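Local coordinates for transcriptional regulator, LacI family (Lactobacillus brevis, PDB 3JY6), which probably acts as a DNA-binding transcription factor recognising cis-regulatory DNA, its crystallised portion being the periplasmic-binding-protein-like domain that in LacI relatives senses small effectors, at residues Y20-L25 with I68-S73; R51-L56 with Q79-Q84. All coordinates share one frame; numbering follows the deposited sequence.

Strand 66-70 forms one side of contact 1 and, in sequence, separates the helices of contact 2; Leu56 and Leu82 touch its Leu67. Contact 1 packs helix 20-34 on one face of the parallel sheet, while contact 2 joins helices 49-60 and 75-82 on the opposite face; their centres are about 16 Å apart. Glu52 ties them together: its OE1 lies 2.8 Å from Ser73 OG and its OE2 3.2 Å from Phe72 N, both probable hydrogen bonds. Contact 1 is deeply placed, about 8 Å from the chain centre, near the strand ends that in LacI relatives border the effector cleft; contact 2, about 22 Å from that centre, lies farther out.

Contact 1 of 2, residues Y20-L25 with I68-S73; sequences YFSTEL and ILQSFS
Ser22 OG donates a hydrogen bond of 2.8 Å to Gln70 OE1, the one hydrogen bond between the two segments. The hydroxyl lies in the plane of the amide carbonyl, and the C=O...donor angle of 147° brings it off the carbonyl axis, as suits an sp2 oxygen. Asn16 O is a weak second acceptor, which would have to share the one hydroxyl proton. Serine suits the place: its short hydroxyl arm lets the amide come close to the helix.

The rest of Gln70 is held by two apolar neighbours spaced one helical turn apart. Leu25 lays its CD2 methyl against the aliphatic part of the glutamine, 3.5 Å from Gln70 CG. Phe21 presents a ring edge to the amide carbon instead: its CE2 is 3.9 Å from Gln70 CD, with ring and amide planes 77° apart, so the two flat groups meet nearly at right angles without stacking. The glutamine chain bends at chi2 (-98°), carrying the amide over toward the helix, and the turn about chi3 points OE1 at the serine, while NE2 lies near Phe21 CE2 and CD2. Glutamine thus serves two surroundings, its methylenes the leucine and its amide the hydroxyl.

Over residues 20-25 and 68-70 the helix runs nearly antiparallel to the strand, the axes 11.0 Å apart at their closest, as expected for a Rossmann-like parallel α/β sheet. Gln70 closes strand 66-70, which pairs with strands 9-14 and 88-91, while Phe21 reaches beyond the contact to Pro236 and Met239 of helix 236-251, and Ser22 and Gln70 both rest on Val14 of strand 9-14.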
loop_
_atom_site.group_PDB
_atom_site.type_symbol
_atom_site.label_atom_id
_atom_site.label_comp_id
_atom_site.label_asym_id
_atom_site.label_seq_id
_atom_site.Cartn_x
_atom_site.Cartn_y
_atom_site.Cartn_z
ATOM N N TYR A 20 -1.629 3.960 1.381
ATOM C CA TYR A 20 -0.551 3.688 2.321
ATOM C C TYR A 20 -0.987 4.161 3.717
ATOM O O TYR A 20 -0.618 3.561 4.726
ATOM C CB TYR A 20 0.701 4.433 1.862
ATOM C CG TYR A 20 1.861 4.427 2.830
ATOM C CD1 TYR A 20 2.745 3.348 2.901
ATOM C CD2 TYR A 20 2.098 5.523 3.652
ATOM C CE1 TYR A 20 3.838 3.371 3.761
ATOM C CE2 TYR A 20 3.185 5.556 4.515
ATOM C CZ TYR A 20 4.052 4.477 4.562
ATOM O OH TYR A 20 5.141 4.517 5.411
ATOM N N PHE A 21 -1.773 5.238 3.760
ATOM C CA PHE A 21 -2.271 5.791 5.018
ATOM C C PHE A 21 -3.026 4.732 5.824
ATOM O O PHE A 21 -2.929 4.681 7.045
ATOM C CB PHE A 21 -3.220 6.965 4.745
ATOM C CG PHE A 21 -3.807 7.584 5.989
ATOM C CD1 PHE A 21 -3.127 8.590 6.671
ATOM C CD2 PHE A 21 -5.042 7.153 6.484
ATOM C CE1 PHE A 21 -3.662 9.167 7.830
ATOM C CE2 PHE A 21 -5.591 7.718 7.643
ATOM C CZ PHE A 21 -4.900 8.733 8.322
ATOM N N SER A 22 -3.786 3.897 5.128
ATOM C CA SER A 22 -4.574 2.860 5.769
ATOM C C SER A 22 -3.754 1.699 6.296
ATOM O O SER A 22 -3.933 1.269 7.435
ATOM C CB SER A 22 -5.624 2.323 4.796
ATOM O OG SER A 22 -6.621 3.295 4.585
ATOM N N THR A 23 -2.860 1.182 5.469
ATOM C CA THR A 23 -2.052 0.057 5.893
ATOM C C THR A 23 -1.143 0.425 7.042
ATOM O O THR A 23 -0.904 -0.406 7.902
ATOM C CB THR A 23 -1.232 -0.513 4.730
ATOM O OG1 THR A 23 -0.479 0.535 4.105
ATOM C CG2 THR A 23 -2.154 -1.161 3.718
ATOM N N GLU A 24 -0.646 1.661 7.061
ATOM C CA GLU A 24 0.227 2.118 8.151
ATOM C C GLU A 24 -0.642 2.296 9.379
ATOM O O GLU A 24 -0.233 1.981 10.496
ATOM C CB GLU A 24 0.898 3.477 7.844
ATOM C CG GLU A 24 2.205 3.390 7.090
ATOM C CD GLU A 24 3.261 2.659 7.890
ATOM O OE1 GLU A 24 3.712 3.198 8.923
ATOM O OE2 GLU A 24 3.632 1.532 7.508
ATOM N N LEU A 25 -1.827 2.859 9.167
ATOM C CA LEU A 25 -2.767 3.072 10.260
ATOM C C LEU A 25 -2.916 1.736 10.967
ATOM O O LEU A 25 -2.768 1.647 12.186
ATOM C CB LEU A 25 -4.134 3.509 9.731
ATOM C CG LEU A 25 -5.098 4.001 10.798
ATOM C CD1 LEU A 25 -4.703 5.411 11.163
ATOM C CD2 LEU A 25 -6.516 3.990 10.278
ATOM N N ILE A 68 -12.601 -0.009 14.939
ATOM C CA ILE A 68 -11.847 1.214 14.708
ATOM C C ILE A 68 -12.276 1.582 13.295
ATOM O O ILE A 68 -12.069 0.820 12.337
ATOM C CB ILE A 68 -10.335 0.995 14.810
ATOM C CG1 ILE A 68 -9.987 0.522 16.229
ATOM C CG2 ILE A 68 -9.616 2.285 14.489
ATOM C CD1 ILE A 68 -8.516 0.377 16.512
ATOM N N LEU A 69 -12.907 2.741 13.176
ATOM C CA LEU A 69 -13.456 3.169 11.901
ATOM C C LEU A 69 -12.695 4.268 11.163
ATOM O O LEU A 69 -12.611 5.403 11.629
ATOM C CB LEU A 69 -14.900 3.611 12.140
ATOM C CG LEU A 69 -15.867 3.831 10.985
ATOM C CD1 LEU A 69 -16.164 2.501 10.297
ATOM C CD2 LEU A 69 -17.161 4.447 11.537
ATOM N N GLN A 70 -12.141 3.928 10.006
ATOM C CA GLN A 70 -11.420 4.905 9.202
ATOM C C GLN A 70 -12.100 4.877 7.842
ATOM O O GLN A 70 -11.440 4.816 6.798
ATOM C CB GLN A 70 -9.936 4.512 9.080
ATOM C CG GLN A 70 -9.014 5.614 8.525
ATOM C CD GLN A 70 -8.733 5.471 7.046
ATOM O OE1 GLN A 70 -8.206 4.451 6.596
ATOM N NE2 GLN A 70 -9.072 6.504 6.276
ATOM N N SER A 71 -13.430 4.895 7.866
ATOM C CA SER A 71 -14.215 4.846 6.642
ATOM C C SER A 71 -15.382 5.831 6.551
ATOM O O SER A 71 -15.421 6.829 7.269
ATOM C CB SER A 71 -14.700 3.417 6.414
ATOM O OG SER A 71 -14.650 2.691 7.627
ATOM N N PHE A 72 -16.334 5.521 5.676
ATOM C CA PHE A 72 -17.484 6.381 5.386
ATOM C C PHE A 72 -18.749 6.336 6.249
ATOM O O PHE A 72 -19.489 7.311 6.286
ATOM C CB PHE A 72 -17.903 6.141 3.937
ATOM C CG PHE A 72 -16.764 5.772 3.026
ATOM C CD1 PHE A 72 -15.790 6.710 2.687
ATOM C CD2 PHE A 72 -16.669 4.482 2.494
ATOM C CE1 PHE A 72 -14.735 6.372 1.823
ATOM C CE2 PHE A 72 -15.626 4.133 1.636
ATOM C CZ PHE A 72 -14.656 5.077 1.298
ATOM N N SER A 73 -19.015 5.220 6.917
ATOM C CA SER A 73 -20.221 5.076 7.738
ATOM C C SER A 73 -20.466 6.153 8.785
ATOM O O SER A 73 -19.585 6.443 9.606
ATOM C CB SER A 73 -20.216 3.720 8.445
ATOM O OG SER A 73 -20.395 2.660 7.534
#

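Contact 2 of 2, residues R51-L56 with Q79-Q84; sequences REKTLL and QEILHQ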
loop_
_atom_site.group_PDB
_atom_site.type_symbol
_atom_site.label_atom_id
_atom_site.label_comp_id
_atom_site.label_asym_id
_atom_site.label_seq_id
_atom_site.Cartn_x
_atom_site.Cartn_y
_atom_site.Cartn_z
ATOM N N ARG A 51 -20.425 -1.814 0.484
ATOM C CA ARG A 51 -19.505 -2.872 0.861
ATOM C C ARG A 51 -19.293 -2.768 2.365
ATOM O O ARG A 51 -19.331 -3.760 3.092
ATOM C CB ARG A 51 -18.180 -2.693 0.119
ATOM C CG ARG A 51 -17.114 -3.726 0.462
ATOM C CD ARG A 51 -17.602 -5.159 0.273
ATOM N NE ARG A 51 -16.555 -6.121 0.598
ATOM C CZ ARG A 51 -16.751 -7.426 0.771
ATOM N NH1 ARG A 51 -17.972 -7.943 0.650
ATOM N NH2 ARG A 51 -15.724 -8.214 1.078
ATOM N N GLU A 52 -19.087 -1.543 2.822
ATOM C CA GLU A 52 -18.867 -1.285 4.230
ATOM C C GLU A 52 -20.002 -1.835 5.110
ATOM O O GLU A 52 -19.748 -2.419 6.169
ATOM C CB GLU A 52 -18.703 0.220 4.441
ATOM C CG GLU A 52 -18.458 0.630 5.864
ATOM C CD GLU A 52 -17.809 2.008 5.968
ATOM O OE1 GLU A 52 -17.653 2.504 7.097
ATOM O OE2 GLU A 52 -17.445 2.591 4.921
ATOM N N LYS A 53 -21.244 -1.658 4.670
ATOM C CA LYS A 53 -22.403 -2.126 5.435
ATOM C C LYS A 53 -22.399 -3.631 5.629
ATOM O O LYS A 53 -22.726 -4.129 6.714
ATOM C CB LYS A 53 -23.712 -1.708 4.755
ATOM C CG LYS A 53 -24.106 -0.269 4.996
ATOM C CD LYS A 53 -25.295 0.106 4.126
ATOM C CE LYS A 53 -25.718 1.527 4.393
ATOM N NZ LYS A 53 -26.122 1.676 5.809
ATOM N N THR A 54 -22.032 -4.372 4.589
ATOM C CA THR A 54 -22.011 -5.817 4.748
ATOM C C THR A 54 -20.845 -6.213 5.636
ATOM O O THR A 54 -20.936 -7.194 6.361
ATOM C CB THR A 54 -21.958 -6.568 3.396
ATOM O OG1 THR A 54 -20.669 -7.170 3.215
ATOM C CG2 THR A 54 -22.299 -5.633 2.250
ATOM N N LEU A 55 -19.759 -5.442 5.620
ATOM C CA LEU A 55 -18.626 -5.768 6.486
ATOM C C LEU A 55 -19.065 -5.556 7.941
ATOM O O LEU A 55 -18.797 -6.386 8.818
ATOM C CB LEU A 55 -17.418 -4.887 6.160
ATOM C CG LEU A 55 -16.739 -5.127 4.803
ATOM C CD1 LEU A 55 -15.518 -4.206 4.666
ATOM C CD2 LEU A 55 -16.311 -6.579 4.687
ATOM N N LEU A 56 -19.758 -4.448 8.188
ATOM C CA LEU A 56 -20.240 -4.154 9.534
ATOM C C LEU A 56 -21.232 -5.231 10.011
ATOM O O LEU A 56 -21.209 -5.642 11.174
ATOM C CB LEU A 56 -20.917 -2.778 9.565
ATOM C CG LEU A 56 -20.034 -1.514 9.582
ATOM C CD1 LEU A 56 -20.923 -0.294 9.291
ATOM C CD2 LEU A 56 -19.312 -1.384 10.921
ATOM N N GLN A 79 -25.070 2.495 14.263
ATOM C CA GLN A 79 -25.991 2.230 15.358
ATOM C C GLN A 79 -27.004 1.186 14.892
ATOM O O GLN A 79 -27.214 0.180 15.556
ATOM C CB GLN A 79 -26.728 3.513 15.762
ATOM C CG GLN A 79 -27.830 3.317 16.794
ATOM C CD GLN A 79 -27.294 2.894 18.145
ATOM O OE1 GLN A 79 -26.265 3.400 18.608
ATOM N NE2 GLN A 79 -27.998 1.977 18.799
ATOM N N GLU A 80 -27.612 1.429 13.738
ATOM C CA GLU A 80 -28.620 0.537 13.185
ATOM C C GLU A 80 -28.125 -0.880 12.924
ATOM O O GLU A 80 -28.914 -1.828 12.959
ATOM C CB GLU A 80 -29.209 1.151 11.903
ATOM C CG GLU A 80 -30.628 1.701 12.089
ATOM C CD GLU A 80 -30.958 2.905 11.199
ATOM O OE1 GLU A 80 -30.573 2.910 10.008
ATOM O OE2 GLU A 80 -31.627 3.849 11.693
ATOM N N ILE A 81 -26.823 -1.034 12.682
ATOM C CA ILE A 81 -26.245 -2.354 12.421
ATOM C C ILE A 81 -25.623 -3.045 13.639
ATOM O O ILE A 81 -25.921 -4.205 13.905
ATOM C CB ILE A 81 -25.170 -2.282 11.307
ATOM C CG1 ILE A 81 -25.826 -1.907 9.979
ATOM C CG2 ILE A 81 -24.452 -3.625 11.179
ATOM C CD1 ILE A 81 -24.839 -1.682 8.833
ATOM N N LEU A 82 -24.772 -2.342 14.382
ATOM C CA LEU A 82 -24.111 -2.939 15.542
ATOM C C LEU A 82 -24.808 -2.715 16.896
ATOM O O LEU A 82 -24.553 -3.443 17.864
ATOM C CB LEU A 82 -22.665 -2.446 15.604
ATOM C CG LEU A 82 -21.877 -2.638 14.298
ATOM C CD1 LEU A 82 -20.453 -2.133 14.460
ATOM C CD2 LEU A 82 -21.857 -4.113 13.928
ATOM N N HIS A 83 -25.663 -1.700 16.964
ATOM C CA HIS A 83 -26.409 -1.391 18.181
ATOM C C HIS A 83 -25.551 -1.215 19.422
ATOM O O HIS A 83 -25.940 -1.612 20.523
ATOM C CB HIS A 83 -27.444 -2.479 18.434
ATOM C CG HIS A 83 -28.324 -2.743 17.259
ATOM N ND1 HIS A 83 -29.264 -1.837 16.815
ATOM C CD2 HIS A 83 -28.393 -3.800 16.415
ATOM C CE1 HIS A 83 -29.875 -2.326 15.750
ATOM N NE2 HIS A 83 -29.364 -3.514 15.486
ATOM N N GLN A 84 -24.381 -0.619 19.237
ATOM C CA GLN A 84 -23.469 -0.362 20.339
ATOM C C GLN A 84 -23.083 -1.613 21.114
ATOM O O GLN A 84 -22.830 -1.559 22.317
ATOM C CB GLN A 84 -24.080 0.678 21.283
ATOM C CG GLN A 84 -24.075 2.091 20.711
ATOM C CD GLN A 84 -24.511 3.130 21.719
ATOM O OE1 GLN A 84 -24.064 3.115 22.860
ATOM N NE2 GLN A 84 -25.383 4.056 21.297
#
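Leu56 and Ile81 carry most of this helix-to-helix contact, with Leu82 completing it. Ile81 sends both its branches to the other helix. Its CG2 methyl packs 4.0 Å from Leu56 CB and also comes within 3.8 Å of the backbone carbon Leu56 C; its CD1 reaches back one turn, lying 3.9 Å from Lys53 O and 4.2 Å from Lys53 CG. The first torsion explains the division: CG2 stands anti to the backbone N, leaving CG1, and with it CD1, beside that nitrogen (chi1 -66°). A beta-branched residue suits the position because its two arms diverge at once from CB and span a full helical turn of the partner.

Leu82 leaves its own helix pointing across the contact rather than into it, but the end of the side chain comes closer. There the two methyls divide their work, CD1 meeting the methyl Leu56 CD2 at 3.8 Å and CD2 pressing to 3.2 Å from the carbonyl oxygen Leu56 O, a tight fit. Leu56 crosses both partners at about a right angle, and it and Leu82 also rest on Leu67 of strand 66-70, beneath the two helices. With Ile81 cut back to an alanine, both arms go, and a gap would probably open beside Leu56 CB and the carbonyl of Lys53.

Helix 75-82 ends here, where His83 takes positive phi and the chain turns away.

The opposite charges at the margin, Lys53 NZ and Glu80 OE1, stay 6.2 Å apart and form no salt bridge. With only apolar contacts across the seam and no hydrogen bonds between the segments, the two helices are held by hydrocarbon shape rather than by directed bonds.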